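Local structure of UDP-N-acetylmuramate-alanine ligase MurC (Thermotoga maritima, 1J6U) at residues 313-318 with 323-328; 425-430 with 435-440. The protein catalyses the ATP-dependent joining of L-alanine to UDP-N-acetylmuramate, a cytoplasmic step in the biosynthesis of peptidoglycan for the bacterial cell wall. All blocks are in the same frame, centred on the assembly; numbering follows the deposited sequence.

Interaction 1: residues 313-318 with 323-328; sequences FSIAFH and NIYVID
H318 and Y325 stack across a beta hairpin that forms one margin of the mixed sheet in the C-terminal domain of this Mur ligase. Their rings are offset, with centroids 3.8 Å apart and planes only 9° from parallel, and H318 CD2 sits over the centre of the tyrosine ring. With its CG anti to the backbone N (chi1 174°), the imidazole is laid alongside the phenol, both side chains running the same way. A water 2.6 Å from H318 NE2 also reaches Y325 OH and donates to N323 OD1, while the phenol hydroxyl has a stronger partner in R252. Were Y325 an alanine, the imidazole would probably lose its stacking surface and be freer to turn, and R252 and the water would lose the hydroxyl they share.

I327 lies on the same face of the hairpin and is gripped by two side chains. Its CG2 lies over one face of the F313 ring, 4.0 Å from the centroid and 11° off the ring normal, a CH-pi contact. Its CG1 meets I315 CD1 at 3.4 Å, closer than usual for two carbons.

The backbone pairing is not regular. A316 and F317 both face V326, making a classic beta bulge, and V326 O accepts two bonds, from A316 N at 2.7 Å and from F317 N at 3.2 Å. Beyond the bulge, D328 N donates to S314 O over 2.8 Å. V326, F317 and D328 put their side chains on the other face, against helix 443-457, where S447 holds D328 OD1. The second carboxylate oxygen, D328 OD2, accepts from a water at 3.0 Å, which in turn bonds S314 OG, itself tied to R311 N.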
loop_
_atom_site.group_PDB
_atom_site.type_symbol
_atom_site.label_atom_id
_atom_site.label_comp_id
_atom_site.label_asym_id
_atom_site.label_seq_id
_atom_site.Cartn_x
_atom_site.Cartn_y
_atom_site.Cartn_z
ATOM N N PHE A 313 -5.050 -1.760 -7.868
ATOM C CA PHE A 313 -5.845 -2.335 -8.932
ATOM C C PHE A 313 -6.826 -3.362 -8.355
ATOM O O PHE A 313 -6.889 -4.495 -8.853
ATOM C CB PHE A 313 -4.961 -3.007 -9.983
ATOM C CG PHE A 313 -5.633 -3.163 -11.356
ATOM C CD1 PHE A 313 -5.416 -2.227 -12.374
ATOM C CD2 PHE A 313 -6.453 -4.259 -11.640
ATOM C CE1 PHE A 313 -6.005 -2.385 -13.649
ATOM C CE2 PHE A 313 -7.038 -4.418 -12.914
ATOM C CZ PHE A 313 -6.806 -3.476 -13.908
ATOM N N SER A 314 -7.577 -2.985 -7.310
ATOM C CA SER A 314 -8.558 -3.905 -6.727
ATOM C C SER A 314 -9.935 -3.799 -7.396
ATOM O O SER A 314 -10.412 -2.699 -7.715
ATOM C CB SER A 314 -8.694 -3.693 -5.213
ATOM O OG SER A 314 -8.751 -2.346 -4.879
ATOM N N ILE A 315 -10.559 -4.951 -7.632
ATOM C CA ILE A 315 -11.856 -4.973 -8.281
ATOM C C ILE A 315 -12.843 -4.772 -7.175
ATOM O O ILE A 315 -13.001 -5.627 -6.307
ATOM C CB ILE A 315 -12.193 -6.319 -8.933
ATOM C CG1 ILE A 315 -11.162 -6.682 -10.014
ATOM C CG2 ILE A 315 -13.615 -6.273 -9.494
ATOM C CD1 ILE A 315 -11.356 -6.047 -11.297
ATOM N N ALA A 316 -13.516 -3.631 -7.215
ATOM C CA ALA A 316 -14.512 -3.295 -6.207
ATOM C C ALA A 316 -15.837 -3.931 -6.581
ATOM O O ALA A 316 -16.608 -4.326 -5.725
ATOM C CB ALA A 316 -14.650 -1.778 -6.124
ATOM N N PHE A 317 -16.084 -4.052 -7.880
ATOM C CA PHE A 317 -17.338 -4.607 -8.323
ATOM C C PHE A 317 -17.267 -5.147 -9.751
ATOM O O PHE A 317 -16.644 -4.566 -10.647
ATOM C CB PHE A 317 -18.423 -3.527 -8.257
ATOM C CG PHE A 317 -19.724 -3.966 -8.822
ATOM C CD1 PHE A 317 -20.588 -4.774 -8.076
ATOM C CD2 PHE A 317 -20.072 -3.635 -10.116
ATOM C CE1 PHE A 317 -21.782 -5.245 -8.628
ATOM C CE2 PHE A 317 -21.273 -4.102 -10.676
ATOM C CZ PHE A 317 -22.119 -4.901 -9.942
ATOM N N HIS A 318 -17.931 -6.267 -9.970
ATOM C CA HIS A 318 -17.945 -6.823 -11.301
ATOM C C HIS A 318 -19.316 -7.348 -11.638
ATOM O O HIS A 318 -19.874 -8.113 -10.865
ATOM C CB HIS A 318 -16.951 -7.973 -11.431
ATOM C CG HIS A 318 -17.033 -8.673 -12.751
ATOM N ND1 HIS A 318 -16.825 -10.025 -12.890
ATOM C CD2 HIS A 318 -17.331 -8.208 -13.988
ATOM C CE1 HIS A 318 -16.995 -10.364 -14.154
ATOM N NE2 HIS A 318 -17.305 -9.281 -14.840
ATOM N N ASN A 323 -20.683 -7.319 -18.164
ATOM C CA ASN A 323 -19.266 -7.155 -18.416
ATOM C C ASN A 323 -18.834 -5.740 -17.960
ATOM O O ASN A 323 -18.189 -4.972 -18.701
ATOM C CB ASN A 323 -18.898 -7.394 -19.891
ATOM C CG ASN A 323 -17.395 -7.450 -20.076
ATOM O OD1 ASN A 323 -16.653 -7.779 -19.132
ATOM N ND2 ASN A 323 -16.930 -7.136 -21.270
ATOM N N ILE A 324 -19.216 -5.401 -16.730
ATOM C CA ILE A 324 -18.863 -4.107 -16.161
ATOM C C ILE A 324 -18.015 -4.248 -14.900
ATOM O O ILE A 324 -18.333 -5.021 -13.993
ATOM C CB ILE A 324 -20.131 -3.276 -15.841
ATOM C CG1 ILE A 324 -20.625 -2.637 -17.122
ATOM C CG2 ILE A 324 -19.815 -2.150 -14.841
ATOM C CD1 ILE A 324 -22.038 -2.142 -17.007
ATOM N N TYR A 325 -16.935 -3.486 -14.845
ATOM C CA TYR A 325 -16.053 -3.525 -13.680
ATOM C C TYR A 325 -15.827 -2.155 -13.062
ATOM O O TYR A 325 -15.712 -1.139 -13.758
ATOM C CB TYR A 325 -14.650 -4.064 -14.066
ATOM C CG TYR A 325 -14.610 -5.495 -14.572
ATOM C CD1 TYR A 325 -15.007 -5.788 -15.865
ATOM C CD2 TYR A 325 -14.139 -6.554 -13.760
ATOM C CE1 TYR A 325 -14.940 -7.073 -16.364
ATOM C CE2 TYR A 325 -14.061 -7.875 -14.254
ATOM C CZ TYR A 325 -14.461 -8.107 -15.566
ATOM O OH TYR A 325 -14.337 -9.320 -16.158
ATOM N N VAL A 326 -15.734 -2.124 -11.749
ATOM C CA VAL A 326 -15.384 -0.888 -11.060
ATOM C C VAL A 326 -14.091 -1.288 -10.341
ATOM O O VAL A 326 -14.054 -2.198 -9.491
ATOM C CB VAL A 326 -16.473 -0.444 -10.032
ATOM C CG1 VAL A 326 -15.974 0.776 -9.274
ATOM C CG2 VAL A 326 -17.802 -0.099 -10.761
ATOM N N ILE A 327 -13.025 -0.600 -10.684
ATOM C CA ILE A 327 -11.715 -0.892 -10.114
ATOM C C ILE A 327 -11.132 0.330 -9.382
ATOM O O ILE A 327 -11.244 1.469 -9.862
ATOM C CB ILE A 327 -10.741 -1.355 -11.262
ATOM C CG1 ILE A 327 -11.236 -2.682 -11.843
ATOM C CG2 ILE A 327 -9.315 -1.586 -10.727
ATOM C CD1 ILE A 327 -10.338 -3.246 -12.958
ATOM N N ASP A 328 -10.521 0.077 -8.220
ATOM C CA ASP A 328 -9.868 1.110 -7.402
ATOM C C ASP A 328 -8.346 1.085 -7.464
ATOM O O ASP A 328 -7.719 0.037 -7.328
ATOM C CB ASP A 328 -10.261 0.954 -5.938
ATOM C CG ASP A 328 -11.724 1.205 -5.710
ATOM O OD1 ASP A 328 -12.176 2.274 -6.139
ATOM O OD2 ASP A 328 -12.422 0.362 -5.107
HETATM O O HOH W 1 -11.538 -2.394 -4.466
HETATM O O HOH W 2 -17.298 -9.602 -17.460
#

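Interaction 2: residues 425-430 with 435-440; sequences KVISVS and FLFVGA
At the edge of the F435 ring, near its plane, lie S430 N, 3.9 Å from F435 CZ, and S428 O, 3.7 Å from F435 CZ; I427 CG2 and V429 CA approach obliquely. The neighbouring F437 ring is likewise touched at an oblique angle, by I427 CD1. Outside the pair, F450 of helix 443-457 meets F435 edge-to-face and also packs on F437.

I427 is the side chain that links the two rings, and it does so by dividing its branches. With CG1 anti to the carbonyl carbon (chi1 -58°), CG2 is anti to the backbone N and lies alongside the far part of the F435 ring, 3.5 Å from F435 CE2. The longer arm carries CD1 to F437, 3.8 Å from its CZ. F435 and F437 are two residues apart on strand 433-438, so they point to the same face of the sheet, and one isoleucine can meet both.

In the C-terminal Mur ligase domain, the connection between the short, weakly bonded helix 423-426 and strand 433-438 thus passes the outer ends of two aromatic side chains that the strand following it sends to one face of the sheet. F450 packs on I427 as well as on both rings, and I427 also touches I356 of the adjacent strand 352-357.

No hydrogen bond crosses between the two segments. Two polar atoms of the connection have partners elsewhere: I427 O bonds R453 and S430 OG bonds T433. This implies that dispersion and the fit of shapes, rather than directed bonds, hold isoleucine and phenylalanines together.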
loop_
_atom_site.group_PDB
_atom_site.type_symbol
_atom_site.label_atom_id
_atom_site.label_comp_id
_atom_site.label_asym_id
_atom_site.label_seq_id
_atom_site.Cartn_x
_atom_site.Cartn_y
_atom_site.Cartn_z
ATOM N N LYS A 425 -22.326 10.505 -10.295
ATOM C CA LYS A 425 -23.549 10.858 -11.015
ATOM C C LYS A 425 -23.360 11.156 -12.486
ATOM O O LYS A 425 -24.213 10.893 -13.314
ATOM C CB LYS A 425 -24.207 12.085 -10.358
ATOM C CG LYS A 425 -24.138 12.144 -8.848
ATOM C CD LYS A 425 -25.541 12.180 -8.278
ATOM C CE LYS A 425 -25.547 12.213 -6.750
ATOM N NZ LYS A 425 -24.945 13.484 -6.277
ATOM N N VAL A 426 -22.223 11.734 -12.774
ATOM C CA VAL A 426 -21.858 12.158 -14.097
ATOM C C VAL A 426 -21.612 11.031 -15.075
ATOM O O VAL A 426 -21.758 11.188 -16.296
ATOM C CB VAL A 426 -20.593 13.022 -13.943
ATOM C CG1 VAL A 426 -19.724 12.914 -15.140
ATOM C CG2 VAL A 426 -20.993 14.460 -13.634
ATOM N N ILE A 427 -21.240 9.886 -14.525
ATOM C CA ILE A 427 -20.873 8.740 -15.327
ATOM C C ILE A 427 -22.006 7.981 -16.024
ATOM O O ILE A 427 -23.063 7.698 -15.444
ATOM C CB ILE A 427 -20.005 7.793 -14.458
ATOM C CG1 ILE A 427 -18.778 8.561 -13.961
ATOM C CG2 ILE A 427 -19.529 6.620 -15.248
ATOM C CD1 ILE A 427 -18.243 8.025 -12.669
ATOM N N SER A 428 -21.772 7.695 -17.299
ATOM C CA SER A 428 -22.706 6.952 -18.130
ATOM C C SER A 428 -22.365 5.467 -17.950
ATOM O O SER A 428 -21.269 5.041 -18.310
ATOM C CB SER A 428 -22.492 7.340 -19.584
ATOM O OG SER A 428 -23.354 6.622 -20.440
ATOM N N VAL A 429 -23.270 4.680 -17.382
ATOM C CA VAL A 429 -22.977 3.271 -17.222
ATOM C C VAL A 429 -23.194 2.509 -18.508
ATOM O O VAL A 429 -24.299 2.355 -18.952
ATOM C CB VAL A 429 -23.824 2.634 -16.159
ATOM C CG1 VAL A 429 -23.517 1.138 -16.090
ATOM C CG2 VAL A 429 -23.520 3.269 -14.823
ATOM N N SER A 430 -22.122 2.023 -19.108
ATOM C CA SER A 430 -22.223 1.244 -20.334
ATOM C C SER A 430 -21.651 -0.179 -20.149
ATOM O O SER A 430 -20.766 -0.392 -19.328
ATOM C CB SER A 430 -21.464 1.964 -21.443
ATOM O OG SER A 430 -20.194 2.381 -20.967
ATOM N N PHE A 435 -14.552 0.802 -15.201
ATOM C CA PHE A 435 -14.456 2.133 -14.630
ATOM C C PHE A 435 -13.361 2.091 -13.572
ATOM O O PHE A 435 -13.479 1.413 -12.534
ATOM C CB PHE A 435 -15.778 2.555 -13.982
ATOM C CG PHE A 435 -16.906 2.573 -14.922
ATOM C CD1 PHE A 435 -17.716 1.469 -15.054
ATOM C CD2 PHE A 435 -17.152 3.691 -15.708
ATOM C CE1 PHE A 435 -18.784 1.467 -15.971
ATOM C CE2 PHE A 435 -18.199 3.699 -16.618
ATOM C CZ PHE A 435 -19.023 2.582 -16.753
ATOM N N LEU A 436 -12.282 2.801 -13.856
ATOM C CA LEU A 436 -11.176 2.870 -12.920
ATOM C C LEU A 436 -11.243 4.178 -12.140
ATOM O O LEU A 436 -11.027 5.255 -12.716
ATOM C CB LEU A 436 -9.847 2.872 -13.657
ATOM C CG LEU A 436 -9.533 1.769 -14.630
ATOM C CD1 LEU A 436 -8.275 2.161 -15.441
ATOM C CD2 LEU A 436 -9.359 0.485 -13.855
ATOM N N PHE A 437 -11.533 4.085 -10.846
ATOM C CA PHE A 437 -11.547 5.251 -9.991
ATOM C C PHE A 437 -10.127 5.371 -9.395
ATOM O O PHE A 437 -9.753 4.670 -8.451
ATOM C CB PHE A 437 -12.568 5.078 -8.891
ATOM C CG PHE A 437 -13.944 5.318 -9.340
ATOM C CD1 PHE A 437 -14.647 4.329 -10.016
ATOM C CD2 PHE A 437 -14.565 6.541 -9.083
ATOM C CE1 PHE A 437 -15.954 4.551 -10.416
ATOM C CE2 PHE A 437 -15.870 6.767 -9.489
ATOM C CZ PHE A 437 -16.566 5.771 -10.151
ATOM N N VAL A 438 -9.364 6.297 -9.947
ATOM C CA VAL A 438 -7.984 6.497 -9.584
ATOM C C VAL A 438 -7.602 7.652 -8.685
ATOM O O VAL A 438 -7.881 8.805 -8.998
ATOM C CB VAL A 438 -7.184 6.652 -10.858
ATOM C CG1 VAL A 438 -5.678 6.678 -10.538
ATOM C CG2 VAL A 438 -7.596 5.531 -11.820
ATOM N N GLY A 439 -6.918 7.338 -7.593
ATOM C CA GLY A 439 -6.436 8.370 -6.707
ATOM C C GLY A 439 -6.186 7.975 -5.274
ATOM O O GLY A 439 -6.791 7.044 -4.773
ATOM N N ALA A 440 -5.326 8.728 -4.590
ATOM C CA ALA A 440 -4.982 8.408 -3.210
ATOM C C ALA A 440 -5.954 8.983 -2.193
ATOM O O ALA A 440 -5.969 8.576 -1.027
ATOM C CB ALA A 440 -3.586 8.890 -2.931
#

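Overall arrangement
Both contacts reach one mixed sheet through adjacent strands, their centres about 10 Å apart. Strand 324-329 of interaction 1 runs parallel to strand 433-438 of interaction 2, and probable hydrogen bonds join them: F435 N to Y325 O at 2.7 Å and I327 N to F435 O at 2.8 Å. Side chains meet too, with I327 CB 3.5 Å from L436 CD2, and I324 touches both V429 and F435. Helix 443-457 packs against residues of both contacts. Interaction 1 comes closer to the predicted ATP site: the side chain of F313 is about 8 Å from that of T127, one of its residues, whereas interaction 2 lies away from that site.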